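BH2358 protein (Bacillus halodurans C-125, PDB 2RBD) is of unknown molecular function but is a putative spore coat protein, built as an all-helical bundle of the ferritin clan. Local coordinates at residues P13-Y16 with G17-F20; G44-D47 with L48-L51; L66-L69 with L70-G74. All coordinates share one frame; numbering follows the deposited sequence.

Interaction 1 of 3, residues P13-Y16 with G17-F20; sequences PLHY and GEVF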
loop_
_atom_site.group_PDB
_atom_site.type_symbol
_atom_site.label_atom_id
_atom_site.label_comp_id
_atom_site.label_asym_id
_atom_site.label_seq_id
_atom_site.Cartn_x
_atom_site.Cartn_y
_atom_site.Cartn_z
ATOM N N PRO A 13 26.780 3.759 1.895
ATOM C CA PRO A 13 26.067 3.646 0.623
ATOM C C PRO A 13 24.555 3.508 0.811
ATOM O O PRO A 13 24.091 2.872 1.754
ATOM C CB PRO A 13 26.607 2.355 0.017
ATOM C CG PRO A 13 27.117 1.582 1.129
ATOM C CD PRO A 13 27.596 2.564 2.169
ATOM N N LEU A 14 23.807 4.103 -0.110
ATOM C CA LEU A 14 22.379 3.801 -0.269
ATOM C C LEU A 14 22.192 2.353 -0.691
ATOM O O LEU A 14 23.004 1.785 -1.419
ATOM C CB LEU A 14 21.735 4.715 -1.321
ATOM C CG LEU A 14 21.751 6.235 -1.041
ATOM C CD1 LEU A 14 21.518 7.036 -2.304
ATOM C CD2 LEU A 14 20.750 6.582 0.095
ATOM N N HIS A 15 21.108 1.744 -0.240
ATOM C CA HIS A 15 20.731 0.445 -0.785
ATOM C C HIS A 15 19.855 0.574 -2.023
ATOM O O HIS A 15 19.416 1.653 -2.372
ATOM C CB HIS A 15 20.167 -0.500 0.283
ATOM C CG HIS A 15 18.819 -0.169 0.840
ATOM N ND1 HIS A 15 17.642 -0.325 0.129
ATOM C CD2 HIS A 15 18.459 0.168 2.105
ATOM C CE1 HIS A 15 16.622 -0.061 0.926
ATOM N NE2 HIS A 15 17.086 0.231 2.131
ATOM N N TYR A 16 19.720 -0.513 -2.755
ATOM C CA TYR A 16 18.987 -0.514 -4.026
ATOM C C TYR A 16 17.570 0.003 -3.918
ATOM O O TYR A 16 17.092 0.704 -4.809
ATOM C CB TYR A 16 18.940 -1.920 -4.587
ATOM C CG TYR A 16 20.065 -2.347 -5.516
ATOM C CD1 TYR A 16 21.353 -1.899 -5.360
ATOM C CD2 TYR A 16 19.800 -3.216 -6.514
ATOM C CE1 TYR A 16 22.365 -2.318 -6.226
ATOM C CE2 TYR A 16 20.779 -3.631 -7.376
ATOM C CZ TYR A 16 22.064 -3.185 -7.217
ATOM O OH TYR A 16 23.041 -3.635 -8.117
ATOM N N GLY A 17 16.915 -0.315 -2.813
ATOM C CA GLY A 17 15.574 0.199 -2.548
ATOM C C GLY A 17 15.514 1.686 -2.334
ATOM O O GLY A 17 14.625 2.363 -2.832
ATOM N N GLU A 18 16.433 2.204 -1.550
ATOM C CA GLU A 18 16.533 3.621 -1.368
ATOM C C GLU A 18 16.757 4.353 -2.689
ATOM O O GLU A 18 16.137 5.390 -2.947
ATOM C CB GLU A 18 17.659 3.944 -0.380
ATOM C CG GLU A 18 17.294 3.604 1.084
ATOM C CD GLU A 18 18.488 3.563 2.056
ATOM O OE1 GLU A 18 19.675 3.475 1.638
ATOM O OE2 GLU A 18 18.256 3.692 3.263
ATOM N N VAL A 19 17.653 3.823 -3.516
ATOM C CA VAL A 19 17.899 4.427 -4.814
ATOM C C VAL A 19 16.644 4.382 -5.690
ATOM O O VAL A 19 16.188 5.419 -6.205
ATOM C CB VAL A 19 19.116 3.780 -5.531
ATOM C CG1 VAL A 19 19.244 4.315 -6.985
ATOM C CG2 VAL A 19 20.427 4.088 -4.733
ATOM N N PHE A 20 16.056 3.206 -5.830
ATOM C CA PHE A 20 14.905 3.097 -6.705
ATOM C C PHE A 20 13.727 3.935 -6.215
ATOM O O PHE A 20 13.064 4.620 -7.008
ATOM C CB PHE A 20 14.475 1.638 -6.889
ATOM C CG PHE A 20 13.310 1.470 -7.792
ATOM C CD1 PHE A 20 13.471 1.548 -9.148
ATOM C CD2 PHE A 20 12.048 1.284 -7.286
ATOM C CE1 PHE A 20 12.407 1.428 -10.020
ATOM C CE2 PHE A 20 10.977 1.149 -8.158
ATOM C CZ PHE A 20 11.160 1.231 -9.498
HETATM O O HOH W 1 21.669 2.492 3.228
#
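Glu18 reaches back to the loop before its own helix and takes the backbone N-H of His15 on OE1, at 2.9 Å from His15 N to Glu18 OE1. The bond is nearly straight at 163° and meets the carboxylate on its anti side, tilted out of plane. A water donates to the same oxygen at 2.7 Å from OE1 of Glu18 and also to Pro13 O. OE2 of Glu18 accepts from the backbone N-H groups of Ile126 and Arg127, which satisfies both oxygens.

His15 is the N-cap, and with Glu18 it forms a capping box. Its CG sits between backbone N and carbonyl carbon (chi1 70°), which swings the ring toward the first turn; there ND1 accepts a weak, bent bond from Gly17 N at 3.0 Å. NE2 is bound to Gln124 O. His15 O and Tyr16 O take the N-H groups of Val19 and Phe20, the first helical rungs. The carboxylate of Glu18 stacks on the His15 ring, the planes 11° apart, and Glu18 CG makes a CH-pi contact 3.7 Å from the ring centroid. An alanine in place of Glu18 would probably leave the N-H groups of His15, Ile126 and Arg127 without their acceptor and uncover a face of the imidazole. Leu14, just before the cap, packs its CB on Val19 CG2 at 3.7 Å.

Tyr16 turns to other copies in the assembly, stacking on Tyr16 of the third subunit and bonding His164 of the fourth through OH. The box opens helix 16-42 beside the short link, carrying Ile126 and Arg127, between helices 100-124 and 128-155.

Interaction 2 of 3, residues G44-D47 with L48-L51; sequences GDED and LKNL
The backbone goes from the loop at Gly44 and Asp45 straight into helix 46-72, where Lys49 N bonds Asp45 O at 3.0 Å and the i to i+4 ladder continues with Asn50 N on Glu46 O and a longer rung of 3.3 Å from Leu51 N to Asp47 O. Asp45 is the N-cap. With its CG trans to the backbone N (chi1 -171°), the carboxylate folds over the first turn and OD1 takes the N-H of Leu48 at 2.9 Å through its anti lone pair. OD2 of Asp45 forms a salt bridge with Lys155 at the end of helix 128-155, a lysine also held by OD2 of Asp47.

On another side of the turn Glu46 and Lys49 lie alongside each other, pointing the same way. Glu46 bends at chi2 and Lys49 at chi3, which brings Lys49 NZ to 2.7 Å from Glu46 OE2, on the syn side and 20° out of the carboxylate plane. Glu46 and Lys49 are each modelled in two conformers, and the bridge belongs to the pair described here. A water links Asp47 and Asn50, donating to Asp47 OD1 and accepting from Asn50 ND2.

Three acidic side chains gathered at the start of a helix would probably interact favourably with its dipole, while the positive charges of Lys49 and Lys155 are likely to offset the repulsion among them; the bridges to Lys155 also join this helix start to helix 128-155.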
loop_
_atom_site.group_PDB
_atom_site.type_symbol
_atom_site.label_atom_id
_atom_site.label_comp_id
_atom_site.label_asym_id
_atom_site.label_seq_id
_atom_site.Cartn_x
_atom_site.Cartn_y
_atom_site.Cartn_z
ATOM N N GLY A 44 -10.586 27.567 -13.331
ATOM C CA GLY A 44 -11.218 28.864 -13.190
ATOM C C GLY A 44 -11.032 29.415 -11.779
ATOM O O GLY A 44 -10.643 30.586 -11.581
ATOM N N ASP A 45 -11.286 28.551 -10.810
ATOM C CA ASP A 45 -11.329 28.943 -9.426
ATOM C C ASP A 45 -9.990 29.416 -8.886
ATOM O O ASP A 45 -9.014 28.688 -8.916
ATOM C CB ASP A 45 -11.870 27.783 -8.622
ATOM C CG ASP A 45 -12.155 28.159 -7.217
ATOM O OD1 ASP A 45 -11.204 28.171 -6.421
ATOM O OD2 ASP A 45 -13.330 28.434 -6.888
ATOM N N GLU A 46 -9.940 30.626 -8.341
ATOM C CA GLU A 46 -8.661 31.183 -7.919
ATOM C C GLU A 46 -8.096 30.524 -6.644
ATOM O O GLU A 46 -6.868 30.475 -6.445
ATOM C CB GLU A 46 -8.773 32.711 -7.764
ATOM C CG GLU A 46 -9.069 33.446 -9.090
ATOM C CD GLU A 46 -8.113 33.102 -10.240
ATOM O OE1 GLU A 46 -6.884 33.223 -10.080
ATOM O OE2 GLU A 46 -8.597 32.709 -11.324
ATOM N N ASP A 47 -8.973 30.031 -5.784
ATOM C CA ASP A 47 -8.551 29.340 -4.569
ATOM C C ASP A 47 -7.893 28.000 -4.912
ATOM O O ASP A 47 -6.879 27.627 -4.339
ATOM C CB ASP A 47 -9.725 29.115 -3.631
ATOM C CG ASP A 47 -10.356 30.432 -3.143
ATOM O OD1 ASP A 47 -9.560 31.295 -2.740
ATOM O OD2 ASP A 47 -11.611 30.570 -3.161
ATOM N N LEU A 48 -8.458 27.301 -5.883
ATOM C CA LEU A 48 -7.841 26.069 -6.348
ATOM C C LEU A 48 -6.525 26.388 -7.034
ATOM O O LEU A 48 -5.515 25.708 -6.797
ATOM C CB LEU A 48 -8.794 25.344 -7.291
ATOM C CG LEU A 48 -8.239 24.097 -7.994
ATOM C CD1 LEU A 48 -7.724 23.105 -6.976
ATOM C CD2 LEU A 48 -9.332 23.443 -8.879
ATOM N N LYS A 49 -6.490 27.426 -7.867
ATOM C CA LYS A 49 -5.268 27.808 -8.538
ATOM C C LYS A 49 -4.135 28.079 -7.547
ATOM O O LYS A 49 -2.984 27.668 -7.732
ATOM C CB LYS A 49 -5.521 29.046 -9.381
ATOM C CG LYS A 49 -4.602 29.194 -10.542
ATOM C CD LYS A 49 -5.064 30.343 -11.487
ATOM C CE LYS A 49 -6.510 30.167 -12.014
ATOM N NZ LYS A 49 -6.950 31.319 -12.874
ATOM N N ASN A 50 -4.467 28.762 -6.458
ATOM C CA ASN A 50 -3.463 29.066 -5.478
ATOM C C ASN A 50 -2.870 27.812 -4.860
ATOM O O ASN A 50 -1.683 27.741 -4.590
ATOM C CB ASN A 50 -4.042 29.915 -4.352
ATOM C CG ASN A 50 -4.217 31.384 -4.743
ATOM O OD1 ASN A 50 -3.560 31.896 -5.643
ATOM N ND2 ASN A 50 -5.118 32.057 -4.035
ATOM N N LEU A 51 -3.714 26.832 -4.599
ATOM C CA LEU A 51 -3.253 25.578 -4.006
ATOM C C LEU A 51 -2.434 24.741 -4.995
ATOM O O LEU A 51 -1.473 24.077 -4.602
ATOM C CB LEU A 51 -4.425 24.788 -3.436
ATOM C CG LEU A 51 -4.922 25.285 -2.066
ATOM C CD1 LEU A 51 -6.324 24.742 -1.700
ATOM C CD2 LEU A 51 -3.902 24.938 -0.960
HETATM O O HOH W 2 -6.813 31.128 -1.988
#

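Interaction 3 of 3, residues L66-L69 with L70-G74; sequences LEEL and LRSNG
Glu68 O is gripped twice by Ser72: OG donates at 2.7 Å and the backbone N at 3.0 Å, arriving from opposite faces of the carbonyl plane. With OG anti to the carbonyl carbon (chi1 -55°), the hydroxyl sits next to the amide N, and both can reach this one oxygen; the serine is modelled in two conformers, and the hydroxyl bond belongs to the one described.

At the next residue, Asn73 ND2 reaches back to Leu69 O at 2.8 Å in a nearly straight bond of 169°, the acceptor close to the amide plane. This is the C-terminal end of helix 46-72: the asparagine side chain takes up a carbonyl of the last turn, and Gly74 follows with positive phi. The other end of the amide, OD1 of Asn73, accepts from NH1 of Arg127, a residue the Leu69 side chain also touches.

Arg71 bends at chi3 and lays one face of its guanidinium over Glu67 O. Its NH2 makes a salt bridge to Glu68 OE1 at 2.8 Å, on the anti side, with carboxylate and guanidinium planes 61° apart. On the buried side of the helix, Leu66 packs against Phe134 and Phe137 of helix 128-155, and Leu70 lies on Thr22 and Leu26 of helix 16-42.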
loop_
_atom_site.group_PDB
_atom_site.type_symbol
_atom_site.label_atom_id
_atom_site.label_comp_id
_atom_site.label_asym_id
_atom_site.label_seq_id
_atom_site.Cartn_x
_atom_site.Cartn_y
_atom_site.Cartn_z
ATOM N N LEU A 66 15.981 15.906 -3.203
ATOM C CA LEU A 66 16.129 14.620 -3.855
ATOM C C LEU A 66 17.235 14.624 -4.899
ATOM O O LEU A 66 18.007 13.683 -4.976
ATOM C CB LEU A 66 14.813 14.206 -4.513
ATOM C CG LEU A 66 13.671 13.897 -3.559
ATOM C CD1 LEU A 66 12.310 14.086 -4.302
ATOM C CD2 LEU A 66 13.816 12.531 -3.020
ATOM N N GLU A 67 17.288 15.688 -5.691
ATOM C CA GLU A 67 18.301 15.772 -6.734
ATOM C C GLU A 67 19.681 15.883 -6.101
ATOM O O GLU A 67 20.631 15.273 -6.580
ATOM C CB GLU A 67 17.990 16.911 -7.718
ATOM C CG GLU A 67 16.737 16.581 -8.560
ATOM C CD GLU A 67 16.423 17.587 -9.649
ATOM O OE1 GLU A 67 16.795 18.780 -9.497
ATOM O OE2 GLU A 67 15.818 17.177 -10.669
ATOM N N GLU A 68 19.804 16.593 -5.000
ATOM C CA GLU A 68 21.109 16.688 -4.326
ATOM C C GLU A 68 21.520 15.332 -3.774
ATOM O O GLU A 68 22.689 14.930 -3.876
ATOM C CB GLU A 68 21.084 17.748 -3.235
ATOM C CG GLU A 68 22.382 17.807 -2.392
ATOM C CD GLU A 68 23.665 18.043 -3.255
ATOM O OE1 GLU A 68 23.596 18.784 -4.287
ATOM O OE2 GLU A 68 24.749 17.494 -2.889
ATOM N N LEU A 69 20.573 14.594 -3.214
ATOM C CA LEU A 69 20.851 13.243 -2.725
ATOM C C LEU A 69 21.325 12.339 -3.831
ATOM O O LEU A 69 22.386 11.707 -3.735
ATOM C CB LEU A 69 19.589 12.643 -2.060
ATOM C CG LEU A 69 19.710 11.202 -1.546
ATOM C CD1 LEU A 69 20.676 11.116 -0.365
ATOM C CD2 LEU A 69 18.322 10.625 -1.199
ATOM N N LEU A 70 20.579 12.300 -4.918
ATOM C CA LEU A 70 20.984 11.454 -6.052
ATOM C C LEU A 70 22.281 11.890 -6.707
ATOM O O LEU A 70 23.128 11.043 -7.023
ATOM C CB LEU A 70 19.866 11.341 -7.082
ATOM C CG LEU A 70 18.605 10.666 -6.551
ATOM C CD1 LEU A 70 17.660 10.525 -7.743
ATOM C CD2 LEU A 70 18.864 9.339 -5.873
ATOM N N ARG A 71 22.452 13.189 -6.877
ATOM C CA ARG A 71 23.694 13.696 -7.510
ATOM C C ARG A 71 24.925 13.366 -6.663
ATOM O O ARG A 71 26.009 13.107 -7.208
ATOM C CB ARG A 71 23.631 15.205 -7.758
ATOM C CG ARG A 71 22.804 15.621 -8.974
ATOM C CD ARG A 71 23.118 17.087 -9.355
ATOM N NE ARG A 71 23.077 17.896 -8.149
ATOM C CZ ARG A 71 22.042 18.642 -7.778
ATOM N NH1 ARG A 71 20.970 18.796 -8.573
ATOM N NH2 ARG A 71 22.101 19.279 -6.611
ATOM N N SER A 72 24.782 13.375 -5.333
ATOM C CA SER A 72 25.894 13.102 -4.434
ATOM C C SER A 72 26.180 11.605 -4.310
ATOM O O SER A 72 27.151 11.209 -3.687
ATOM C CB SER A 72 25.611 13.620 -3.026
ATOM O OG SER A 72 25.282 14.992 -3.019
ATOM N N ASN A 73 25.312 10.771 -4.843
ATOM C CA ASN A 73 25.481 9.333 -4.695
ATOM C C ASN A 73 25.601 8.608 -6.030
ATOM O O ASN A 73 25.469 7.406 -6.117
ATOM C CB ASN A 73 24.326 8.764 -3.854
ATOM C CG ASN A 73 24.486 9.052 -2.388
ATOM O OD1 ASN A 73 25.075 8.254 -1.663
ATOM N ND2 ASN A 73 23.987 10.197 -1.940
ATOM N N GLY A 74 25.884 9.357 -7.084
ATOM C CA GLY A 74 26.194 8.763 -8.366
ATOM C C GLY A 74 25.011 8.070 -8.970
ATOM O O GLY A 74 25.156 7.017 -9.559
#

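Along the chain the three contacts come in series and mark helix ends: interaction 1 opens helix 16-42, while interactions 2 and 3 start and finish helix 46-72. The two helices follow each other in the chain as a hairpin, which puts interaction 3 back beside interaction 1, their centres 11 Å apart and Leu14 CD1 packing 3.6 Å from Asn73 CG. Interaction 2 lies across the chain's centre, its own centre about 38 Å from that of interaction 1 and 33 Å from that of interaction 3. Interactions 1 and 3 both touch the second subunit, whereas interaction 2 meets no other chain of the assembly: one end of the bundle helps build the tetramer.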